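Local atomic coordinates of lactococcal phage P2 ORF15 (Lactococcus phage p2, PDB entry 2WZP), a protein that probably serves as the distal tail (Dit) protein of the phage, assembling from several copies into the baseplate at the tail end used to attach to its lactococcal host. Residues R31-K45 with D113-T126. Sequence-based numbering, arbitrary orientation.
Sequences RQYKIHTNLDGTDDK and DILSKKFVTLEYQT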
ATOM      1  N   ARG M  31     -15.715 -14.456  28.883  1.00 50.25           N
ATOM      2  CA  ARG M  31     -16.556 -15.174  27.954  1.00 46.58           C
ATOM      3  C   ARG M  31     -16.002 -16.600  27.727  1.00 47.72           C
ATOM      4  O   ARG M  31     -14.788 -16.791  27.754  1.00 48.85           O
ATOM      5  CB  ARG M  31     -16.568 -14.307  26.681  1.00 42.58           C
ATOM      6  CG  ARG M  31     -17.133 -14.867  25.418  1.00 46.19           C
ATOM      7  CD  ARG M  31     -16.155 -15.797  24.723  1.00 56.47           C
ATOM      8  NE  ARG M  31     -14.963 -15.162  24.155  1.00 56.49           N
ATOM      9  CZ  ARG M  31     -13.714 -15.595  24.330  1.00 70.01           C
ATOM     10  NH1 ARG M  31     -13.457 -16.599  25.161  1.00 56.56           N
ATOM     11  NH2 ARG M  31     -12.709 -15.009  23.694  1.00 58.97           N
ATOM     12  N   GLN M  32     -16.890 -17.596  27.512  1.00 40.55           N
ATOM     13  CA  GLN M  32     -16.530 -19.003  27.290  1.00 38.02           C
ATOM     14  C   GLN M  32     -17.209 -19.516  26.042  1.00 38.13           C
ATOM     15  O   GLN M  32     -18.411 -19.308  25.872  1.00 37.57           O
ATOM     16  CB  GLN M  32     -16.969 -19.899  28.480  1.00 39.18           C
ATOM     17  CG  GLN M  32     -16.458 -19.505  29.869  1.00 45.22           C
ATOM     18  CD  GLN M  32     -15.016 -19.878  30.065  1.00 59.91           C
ATOM     19  OE1 GLN M  32     -14.686 -21.033  30.293  1.00 58.24           O
ATOM     20  NE2 GLN M  32     -14.124 -18.908  29.971  1.00 51.39           N
ATOM     21  N   TYR M  33     -16.452 -20.227  25.193  1.00 32.19           N
ATOM     22  CA  TYR M  33     -16.966 -20.863  23.984  1.00 30.57           C
ATOM     23  C   TYR M  33     -16.727 -22.352  24.086  1.00 32.91           C
ATOM     24  O   TYR M  33     -15.680 -22.772  24.569  1.00 32.82           O
ATOM     25  CB  TYR M  33     -16.269 -20.350  22.710  1.00 31.65           C
ATOM     26  CG  TYR M  33     -16.646 -18.956  22.267  1.00 33.22           C
ATOM     27  CD1 TYR M  33     -17.976 -18.613  22.030  1.00 34.63           C
ATOM     28  CD2 TYR M  33     -15.668 -18.019  21.953  1.00 34.00           C
ATOM     29  CE1 TYR M  33     -18.324 -17.338  21.586  1.00 34.13           C
ATOM     30  CE2 TYR M  33     -16.004 -16.751  21.473  1.00 34.65           C
ATOM     31  CZ  TYR M  33     -17.333 -16.407  21.320  1.00 38.33           C
ATOM     32  OH  TYR M  33     -17.659 -15.164  20.841  1.00 34.34           O
ATOM     33  N   LYS M  34     -17.669 -23.158  23.603  1.00 28.44           N
ATOM     34  CA  LYS M  34     -17.511 -24.616  23.590  1.00 27.61           C
ATOM     35  C   LYS M  34     -18.130 -25.151  22.320  1.00 32.93           C
ATOM     36  O   LYS M  34     -19.119 -24.595  21.855  1.00 33.96           O
ATOM     37  CB  LYS M  34     -18.200 -25.268  24.809  1.00 28.26           C
ATOM     38  CG  LYS M  34     -17.496 -25.020  26.114  1.00 30.53           C
ATOM     39  CD  LYS M  34     -18.290 -25.544  27.271  1.00 41.56           C
ATOM     40  CE  LYS M  34     -17.542 -25.435  28.582  1.00 40.94           C
ATOM     41  NZ  LYS M  34     -17.313 -24.024  28.967  1.00 45.49           N
ATOM     42  N   ILE M  35     -17.567 -26.216  21.757  1.00 29.49           N
ATOM     43  CA  ILE M  35     -18.128 -26.876  20.583  1.00 29.62           C
ATOM     44  C   ILE M  35     -18.704 -28.208  21.072  1.00 35.90           C
ATOM     45  O   ILE M  35     -17.979 -28.991  21.678  1.00 36.02           O
ATOM     46  CB  ILE M  35     -17.079 -27.026  19.441  1.00 32.39           C
ATOM     47  CG1 ILE M  35     -16.809 -25.669  18.727  1.00 32.30           C
ATOM     48  CG2 ILE M  35     -17.438 -28.142  18.429  1.00 32.76           C
ATOM     49  CD1 ILE M  35     -17.997 -25.007  17.916  1.00 30.65           C
ATOM     50  N   HIS M  36     -20.020 -28.426  20.873  1.00 32.70           N
ATOM     51  CA  HIS M  36     -20.709 -29.664  21.250  1.00 30.73           C
ATOM     52  C   HIS M  36     -20.972 -30.440  19.983  1.00 33.37           C
ATOM     53  O   HIS M  36     -21.450 -29.857  19.002  1.00 33.47           O
ATOM     54  CB  HIS M  36     -22.048 -29.375  21.937  1.00 30.59           C
ATOM     55  CG  HIS M  36     -21.940 -28.634  23.223  1.00 33.32           C
ATOM     56  ND1 HIS M  36     -22.068 -29.278  24.435  1.00 34.76           N
ATOM     57  CD2 HIS M  36     -21.755 -27.311  23.445  1.00 34.36           C
ATOM     58  CE1 HIS M  36     -21.937 -28.336  25.354  1.00 33.69           C
ATOM     59  NE2 HIS M  36     -21.745 -27.135  24.804  1.00 33.87           N
ATOM     60  N   THR M  37     -20.685 -31.752  20.000  1.00 28.87           N
ATOM     61  CA  THR M  37     -20.947 -32.623  18.844  1.00 28.83           C
ATOM     62  C   THR M  37     -22.408 -33.104  18.843  1.00 33.45           C
ATOM     63  O   THR M  37     -22.923 -33.504  17.796  1.00 32.45           O
ATOM     64  CB  THR M  37     -19.948 -33.785  18.747  1.00 33.73           C
ATOM     65  OG1 THR M  37     -20.002 -34.548  19.945  1.00 31.38           O
ATOM     66  CG2 THR M  37     -18.512 -33.314  18.447  1.00 32.34           C
ATOM     67  N   ASN M  38     -23.086 -33.039  20.010  1.00 29.43           N
ATOM     68  CA  ASN M  38     -24.481 -33.432  20.131  1.00 27.84           C
ATOM     69  C   ASN M  38     -25.113 -32.896  21.403  1.00 32.28           C
ATOM     70  O   ASN M  38     -25.388 -33.658  22.336  1.00 32.70           O
ATOM     71  CB  ASN M  38     -24.617 -34.939  20.026  1.00 25.03           C
ATOM     72  CG  ASN M  38     -26.028 -35.429  19.875  1.00 42.21           C
ATOM     73  OD1 ASN M  38     -27.001 -34.682  19.678  1.00 41.51           O
ATOM     74  ND2 ASN M  38     -26.169 -36.713  20.022  1.00 31.58           N
ATOM     75  N   LEU M  39     -25.397 -31.586  21.424  1.00 29.11           N
ATOM     76  CA  LEU M  39     -26.019 -30.921  22.573  1.00 29.01           C
ATOM     77  C   LEU M  39     -27.228 -31.702  23.070  1.00 35.81           C
ATOM     78  O   LEU M  39     -28.108 -32.047  22.280  1.00 37.68           O
ATOM     79  CB  LEU M  39     -26.450 -29.512  22.173  1.00 28.11           C
ATOM     80  CG  LEU M  39     -26.404 -28.352  23.180  1.00 30.10           C
ATOM     81  CD1 LEU M  39     -27.677 -27.594  23.169  1.00 29.75           C
ATOM     82  CD2 LEU M  39     -25.919 -28.736  24.539  1.00 26.32           C
ATOM     83  N   ASP M  40     -27.245 -32.044  24.357  1.00 31.81           N
ATOM     84  CA  ASP M  40     -28.363 -32.764  24.968  1.00 31.73           C
ATOM     85  C   ASP M  40     -28.529 -34.260  24.596  1.00 36.65           C
ATOM     86  O   ASP M  40     -29.500 -34.907  25.018  1.00 37.67           O
ATOM     87  CB  ASP M  40     -29.675 -31.940  24.944  1.00 33.44           C
ATOM     88  CG  ASP M  40     -29.757 -30.722  25.877  1.00 41.50           C
ATOM     89  OD1 ASP M  40     -28.833 -30.533  26.717  1.00 42.48           O
ATOM     90  OD2 ASP M  40     -30.778 -30.009  25.824  1.00 42.88           O
ATOM     91  N   GLY M  41     -27.521 -34.809  23.913  1.00 31.65           N
ATOM     92  CA  GLY M  41     -27.436 -36.225  23.594  1.00 29.87           C
ATOM     93  C   GLY M  41     -26.437 -36.869  24.531  1.00 33.53           C
ATOM     94  O   GLY M  41     -25.437 -36.233  24.876  1.00 33.47           O
ATOM     95  N   THR M  42     -26.687 -38.132  24.953  1.00 29.86           N
ATOM     96  CA  THR M  42     -25.796 -38.877  25.847  1.00 29.85           C
ATOM     97  C   THR M  42     -24.366 -39.073  25.302  1.00 34.79           C
ATOM     98  O   THR M  42     -23.447 -39.297  26.091  1.00 35.16           O
ATOM     99  CB  THR M  42     -26.416 -40.215  26.306  1.00 34.10           C
ATOM    100  OG1 THR M  42     -26.632 -41.077  25.185  1.00 39.94           O
ATOM    101  CG2 THR M  42     -27.682 -40.039  27.114  1.00 23.12           C
ATOM    102  N   ASP M  43     -24.178 -38.977  23.973  1.00 31.60           N
ATOM    103  CA  ASP M  43     -22.891 -39.166  23.305  1.00 31.72           C
ATOM    104  C   ASP M  43     -22.137 -37.854  23.024  1.00 35.48           C
ATOM    105  O   ASP M  43     -21.128 -37.867  22.308  1.00 37.10           O
ATOM    106  CB  ASP M  43     -23.095 -39.974  22.004  1.00 34.03           C
ATOM    107  CG  ASP M  43     -24.041 -39.343  20.990  1.00 46.05           C
ATOM    108  OD1 ASP M  43     -23.836 -39.553  19.758  1.00 45.32           O
ATOM    109  OD2 ASP M  43     -25.001 -38.677  21.418  1.00 51.71           O
ATOM    110  N   ASP M  44     -22.612 -36.740  23.597  1.00 30.13           N
ATOM    111  CA  ASP M  44     -22.029 -35.405  23.403  1.00 28.93           C
ATOM    112  C   ASP M  44     -20.534 -35.316  23.762  1.00 34.27           C
ATOM    113  O   ASP M  44     -20.138 -35.675  24.885  1.00 36.13           O
ATOM    114  CB  ASP M  44     -22.833 -34.361  24.198  1.00 28.79           C
ATOM    115  CG  ASP M  44     -22.515 -32.911  23.883  1.00 31.96           C
ATOM    116  OD1 ASP M  44     -21.973 -32.644  22.799  1.00 30.65           O
ATOM    117  OD2 ASP M  44     -22.817 -32.042  24.724  1.00 37.30           O
ATOM    118  N   LYS M  45     -19.710 -34.863  22.800  1.00 28.88           N
ATOM    119  CA  LYS M  45     -18.277 -34.598  23.009  1.00 27.77           C
ATOM    120  C   LYS M  45     -18.123 -33.076  23.008  1.00 29.99           C
ATOM    121  O   LYS M  45     -18.618 -32.406  22.102  1.00 29.72           O
ATOM    122  CB  LYS M  45     -17.386 -35.263  21.951  1.00 29.87           C
ATOM    123  CG  LYS M  45     -15.891 -35.100  22.234  1.00 35.85           C
ATOM    124  CD  LYS M  45     -15.026 -35.969  21.331  1.00 32.26           C
ATOM    125  CE  LYS M  45     -13.547 -35.658  21.495  1.00 37.36           C
ATOM    126  NZ  LYS M  45     -12.694 -36.417  20.517  1.00 44.22           N
ATOM    127  N   ASP M 113     -14.316 -34.489  14.081  1.00 27.90           N
ATOM    128  CA  ASP M 113     -15.428 -34.535  15.026  1.00 27.04           C
ATOM    129  C   ASP M 113     -16.544 -33.651  14.529  1.00 31.41           C
ATOM    130  O   ASP M 113     -17.701 -34.032  14.647  1.00 32.19           O
ATOM    131  CB  ASP M 113     -14.990 -34.088  16.423  1.00 28.67           C
ATOM    132  CG  ASP M 113     -14.386 -35.176  17.283  1.00 38.70           C
ATOM    133  OD1 ASP M 113     -14.225 -36.325  16.780  1.00 41.59           O
ATOM    134  OD2 ASP M 113     -14.019 -34.875  18.431  1.00 40.26           O
ATOM    135  N   ILE M 114     -16.192 -32.475  13.963  1.00 28.77           N
ATOM    136  CA  ILE M 114     -17.125 -31.523  13.346  1.00 28.70           C
ATOM    137  C   ILE M 114     -17.701 -32.184  12.101  1.00 33.59           C
ATOM    138  O   ILE M 114     -18.923 -32.291  11.969  1.00 32.78           O
ATOM    139  CB  ILE M 114     -16.455 -30.147  13.023  1.00 31.35           C
ATOM    140  CG1 ILE M 114     -16.115 -29.378  14.332  1.00 31.48           C
ATOM    141  CG2 ILE M 114     -17.340 -29.304  12.084  1.00 30.62           C
ATOM    142  CD1 ILE M 114     -15.186 -28.251  14.206  1.00 32.26           C
ATOM    143  N   LEU M 115     -16.808 -32.681  11.221  1.00 30.97           N
ATOM    144  CA  LEU M 115     -17.167 -33.324   9.960  1.00 29.26           C
ATOM    145  C   LEU M 115     -18.049 -34.564  10.097  1.00 32.98           C
ATOM    146  O   LEU M 115     -18.781 -34.878   9.170  1.00 34.18           O
ATOM    147  CB  LEU M 115     -15.914 -33.602   9.106  1.00 28.34           C
ATOM    148  CG  LEU M 115     -15.189 -32.392   8.482  1.00 31.25           C
ATOM    149  CD1 LEU M 115     -13.964 -32.819   7.723  1.00 30.02           C
ATOM    150  CD2 LEU M 115     -16.102 -31.580   7.564  1.00 30.83           C
ATOM    151  N   SER M 116     -18.003 -35.249  11.240  1.00 29.31           N
ATOM    152  CA  SER M 116     -18.780 -36.474  11.465  1.00 28.63           C
ATOM    153  C   SER M 116     -20.277 -36.225  11.799  1.00 34.66           C
ATOM    154  O   SER M 116     -21.058 -37.171  11.802  1.00 36.96           O
ATOM    155  CB  SER M 116     -18.110 -37.323  12.538  1.00 29.48           C
ATOM    156  OG  SER M 116     -18.291 -36.702  13.801  1.00 46.26           O
ATOM    157  N   LYS M 117     -20.680 -34.972  12.081  1.00 29.30           N
ATOM    158  CA  LYS M 117     -22.057 -34.642  12.433  1.00 27.06           C
ATOM    159  C   LYS M 117     -22.686 -33.776  11.362  1.00 31.31           C
ATOM    160  O   LYS M 117     -21.980 -33.044  10.688  1.00 30.90           O
ATOM    161  CB  LYS M 117     -22.101 -33.896  13.777  1.00 28.04           C
ATOM    162  CG  LYS M 117     -21.451 -34.576  14.992  1.00 30.14           C
ATOM    163  CD  LYS M 117     -21.830 -36.057  15.268  1.00 32.85           C
ATOM    164  CE  LYS M 117     -23.175 -36.304  15.883  1.00 50.67           C
ATOM    165  NZ  LYS M 117     -23.081 -37.352  16.958  1.00 64.44           N
ATOM    166  N   LYS M 118     -24.031 -33.802  11.243  1.00 28.94           N
ATOM    167  CA  LYS M 118     -24.808 -32.977  10.306  1.00 28.07           C
ATOM    168  C   LYS M 118     -24.558 -31.487  10.625  1.00 31.60           C
ATOM    169  O   LYS M 118     -24.515 -30.645   9.735  1.00 31.58           O
ATOM    170  CB  LYS M 118     -26.305 -33.317  10.446  1.00 29.77           C
ATOM    171  CG  LYS M 118     -27.214 -32.603   9.453  1.00 44.37           C
ATOM    172  CD  LYS M 118     -28.693 -32.879   9.672  1.00 45.30           C
ATOM    173  CE  LYS M 118     -29.473 -32.362   8.493  1.00 53.24           C
ATOM    174  NZ  LYS M 118     -30.913 -32.580   8.686  1.00 72.67           N
ATOM    175  N   PHE M 119     -24.385 -31.192  11.905  1.00 27.55           N
ATOM    176  CA  PHE M 119     -24.106 -29.862  12.438  1.00 26.33           C
ATOM    177  C   PHE M 119     -23.482 -30.068  13.832  1.00 29.70           C
ATOM    178  O   PHE M 119     -23.568 -31.148  14.431  1.00 27.05           O
ATOM    179  CB  PHE M 119     -25.403 -28.986  12.532  1.00 26.96           C
ATOM    180  CG  PHE M 119     -26.369 -29.439  13.602  1.00 27.09           C
ATOM    181  CD1 PHE M 119     -26.366 -28.847  14.859  1.00 29.36           C
ATOM    182  CD2 PHE M 119     -27.220 -30.525  13.386  1.00 27.04           C
ATOM    183  CE1 PHE M 119     -27.212 -29.316  15.879  1.00 28.93           C
ATOM    184  CE2 PHE M 119     -28.070 -30.979  14.396  1.00 28.44           C
ATOM    185  CZ  PHE M 119     -28.055 -30.376  15.637  1.00 26.42           C
ATOM    186  N   VAL M 120     -22.906 -29.001  14.340  1.00 27.21           N
ATOM    187  CA  VAL M 120     -22.222 -28.890  15.610  1.00 26.38           C
ATOM    188  C   VAL M 120     -22.841 -27.644  16.315  1.00 31.29           C
ATOM    189  O   VAL M 120     -23.465 -26.789  15.652  1.00 29.75           O
ATOM    190  CB  VAL M 120     -20.706 -28.816  15.258  1.00 29.59           C
ATOM    191  CG1 VAL M 120     -20.033 -27.495  15.624  1.00 28.88           C
ATOM    192  CG2 VAL M 120     -19.956 -30.001  15.804  1.00 29.64           C
ATOM    193  N   THR M 121     -22.743 -27.585  17.654  1.00 29.10           N
ATOM    194  CA  THR M 121     -23.328 -26.478  18.424  1.00 28.60           C
ATOM    195  C   THR M 121     -22.282 -25.684  19.189  1.00 32.65           C
ATOM    196  O   THR M 121     -21.552 -26.242  20.021  1.00 32.75           O
ATOM    197  CB  THR M 121     -24.438 -27.009  19.370  1.00 28.11           C
ATOM    198  OG1 THR M 121     -25.485 -27.564  18.588  1.00 27.69           O
ATOM    199  CG2 THR M 121     -25.019 -25.933  20.243  1.00 23.02           C
ATOM    200  N   LEU M 122     -22.247 -24.377  18.942  1.00 27.85           N
ATOM    201  CA  LEU M 122     -21.380 -23.471  19.679  1.00 27.34           C
ATOM    202  C   LEU M 122     -22.144 -22.936  20.908  1.00 31.86           C
ATOM    203  O   LEU M 122     -23.270 -22.451  20.790  1.00 30.89           O
ATOM    204  CB  LEU M 122     -20.905 -22.310  18.779  1.00 26.91           C
ATOM    205  CG  LEU M 122     -20.093 -21.183  19.436  1.00 29.78           C
ATOM    206  CD1 LEU M 122     -18.636 -21.604  19.640  1.00 29.04           C
ATOM    207  CD2 LEU M 122     -20.174 -19.936  18.593  1.00 30.82           C
ATOM    208  N   GLU M 123     -21.532 -23.066  22.076  1.00 29.67           N
ATOM    209  CA  GLU M 123     -22.053 -22.525  23.324  1.00 29.25           C
ATOM    210  C   GLU M 123     -21.325 -21.191  23.550  1.00 32.21           C
ATOM    211  O   GLU M 123     -20.113 -21.117  23.431  1.00 31.66           O
ATOM    212  CB  GLU M 123     -21.804 -23.503  24.467  1.00 30.38           C
ATOM    213  CG  GLU M 123     -22.298 -23.007  25.805  1.00 35.56           C
ATOM    214  CD  GLU M 123     -22.052 -23.962  26.953  1.00 52.56           C
ATOM    215  OE1 GLU M 123     -22.079 -25.196  26.734  1.00 41.62           O
ATOM    216  OE2 GLU M 123     -21.842 -23.467  28.083  1.00 44.30           O
ATOM    217  N   TYR M 124     -22.068 -20.139  23.803  1.00 29.97           N
ATOM    218  CA  TYR M 124     -21.550 -18.786  24.015  1.00 29.85           C
ATOM    219  C   TYR M 124     -22.049 -18.359  25.394  1.00 35.72           C
ATOM    220  O   TYR M 124     -23.252 -18.155  25.596  1.00 35.54           O
ATOM    221  CB  TYR M 124     -22.073 -17.860  22.900  1.00 29.76           C
ATOM    222  CG  TYR M 124     -21.723 -16.390  22.977  1.00 30.67           C
ATOM    223  CD1 TYR M 124     -20.534 -15.961  23.563  1.00 32.32           C
ATOM    224  CD2 TYR M 124     -22.524 -15.433  22.360  1.00 31.57           C
ATOM    225  CE1 TYR M 124     -20.168 -14.613  23.559  1.00 33.29           C
ATOM    226  CE2 TYR M 124     -22.151 -14.089  22.316  1.00 32.64           C
ATOM    227  CZ  TYR M 124     -20.977 -13.680  22.926  1.00 39.86           C
ATOM    228  OH  TYR M 124     -20.620 -12.352  22.871  1.00 37.84           O
ATOM    229  N   GLN M 125     -21.125 -18.326  26.358  1.00 32.53           N
ATOM    230  CA  GLN M 125     -21.444 -18.006  27.741  1.00 31.79           C
ATOM    231  C   GLN M 125     -20.702 -16.796  28.278  1.00 37.99           C
ATOM    232  O   GLN M 125     -19.484 -16.690  28.125  1.00 37.49           O
ATOM    233  CB  GLN M 125     -21.209 -19.217  28.657  1.00 31.93           C
ATOM    234  CG  GLN M 125     -21.824 -18.989  30.020  1.00 41.08           C
ATOM    235  CD  GLN M 125     -21.491 -20.029  31.030  1.00 52.84           C
ATOM    236  OE1 GLN M 125     -20.447 -20.693  30.979  1.00 50.27           O
ATOM    237  NE2 GLN M 125     -22.377 -20.163  31.997  1.00 35.69           N
ATOM    238  N   THR M 126     -21.466 -15.890  28.922  1.00 36.95           N
ATOM    239  CA  THR M 126     -20.993 -14.676  29.600  1.00 37.23           C
ATOM    240  C   THR M 126     -21.651 -14.633  30.983  1.00 44.78           C
ATOM    241  O   THR M 126     -22.289 -15.605  31.383  1.00 45.87           O
ATOM    242  CB  THR M 126     -21.216 -13.408  28.756  1.00 34.17           C
ATOM    243  OG1 THR M 126     -22.609 -13.183  28.591  1.00 38.77           O
ATOM    244  CG2 THR M 126     -20.510 -13.462  27.413  1.00 29.70           C
TER
HETATM  245  O   HOH W   1     -19.540 -22.310  28.996  1.00 45.35           O
HETATM  246  O   HOH W   2     -24.639 -32.005  16.574  1.00 28.32           O
HETATM  247  O   HOH W   3     -25.618 -30.309  18.850  1.00 28.74           O
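Gln32, Lys34 and His36 pair through their backbones with Gln125, Glu123 and Thr121, illustrating how an antiparallel ladder sorts polar and apolar side chains onto separate faces. Each pair exchanges two N-H...O=C bonds, and strands 32-36 and 120-125 run at 163° to each other. On the face of Lys34 and Glu123, the carboxylate is the polar centre. Glu123 OE1 accepts a hydrogen bond from His36 NE2 at 2.8 Å through its anti lone pair, with ring and carboxylate nearly coplanar. The extended Glu123 chain, CG anti to the backbone N (chi1 179°), carries it there. The second ring nitrogen, His36 ND1, donates to the syn lone pair of Asp44 OD2 (2.9 Å), so two acidic groups fix the ring's rotation and would probably favour its protonated form. A water joins Glu123 OE2 to Lys34 NZ and Gln125 OE1. On the opposite face, the Tyr33 and Tyr124 rings point the same way with planes 28° apart, and the 5.2 Å between their centroids leaves little face-to-face overlap; Arg31 CG meets the Tyr124 edge at CE1 (3.6 Å). Ile35 CD1 packs on Leu122 CD1, 3.9 Å away, while its CG2 branch reaches Val120 CG1. Beyond the ladder, Lys45 NZ forms a salt bridge with Asp113 OD2 at 2.9 Å, tying the turn-rich loop to helix 100-115; Trp47 shares that oxygen. Glu144 and Lys142 of a second subunit bind the Tyr33 and Tyr124 hydroxyls, respectively. Within the N-terminal domain's antiparallel sheet, the pair lies between strands 46-48 and 130-140, bordering 32-36 and 120-125 respectively.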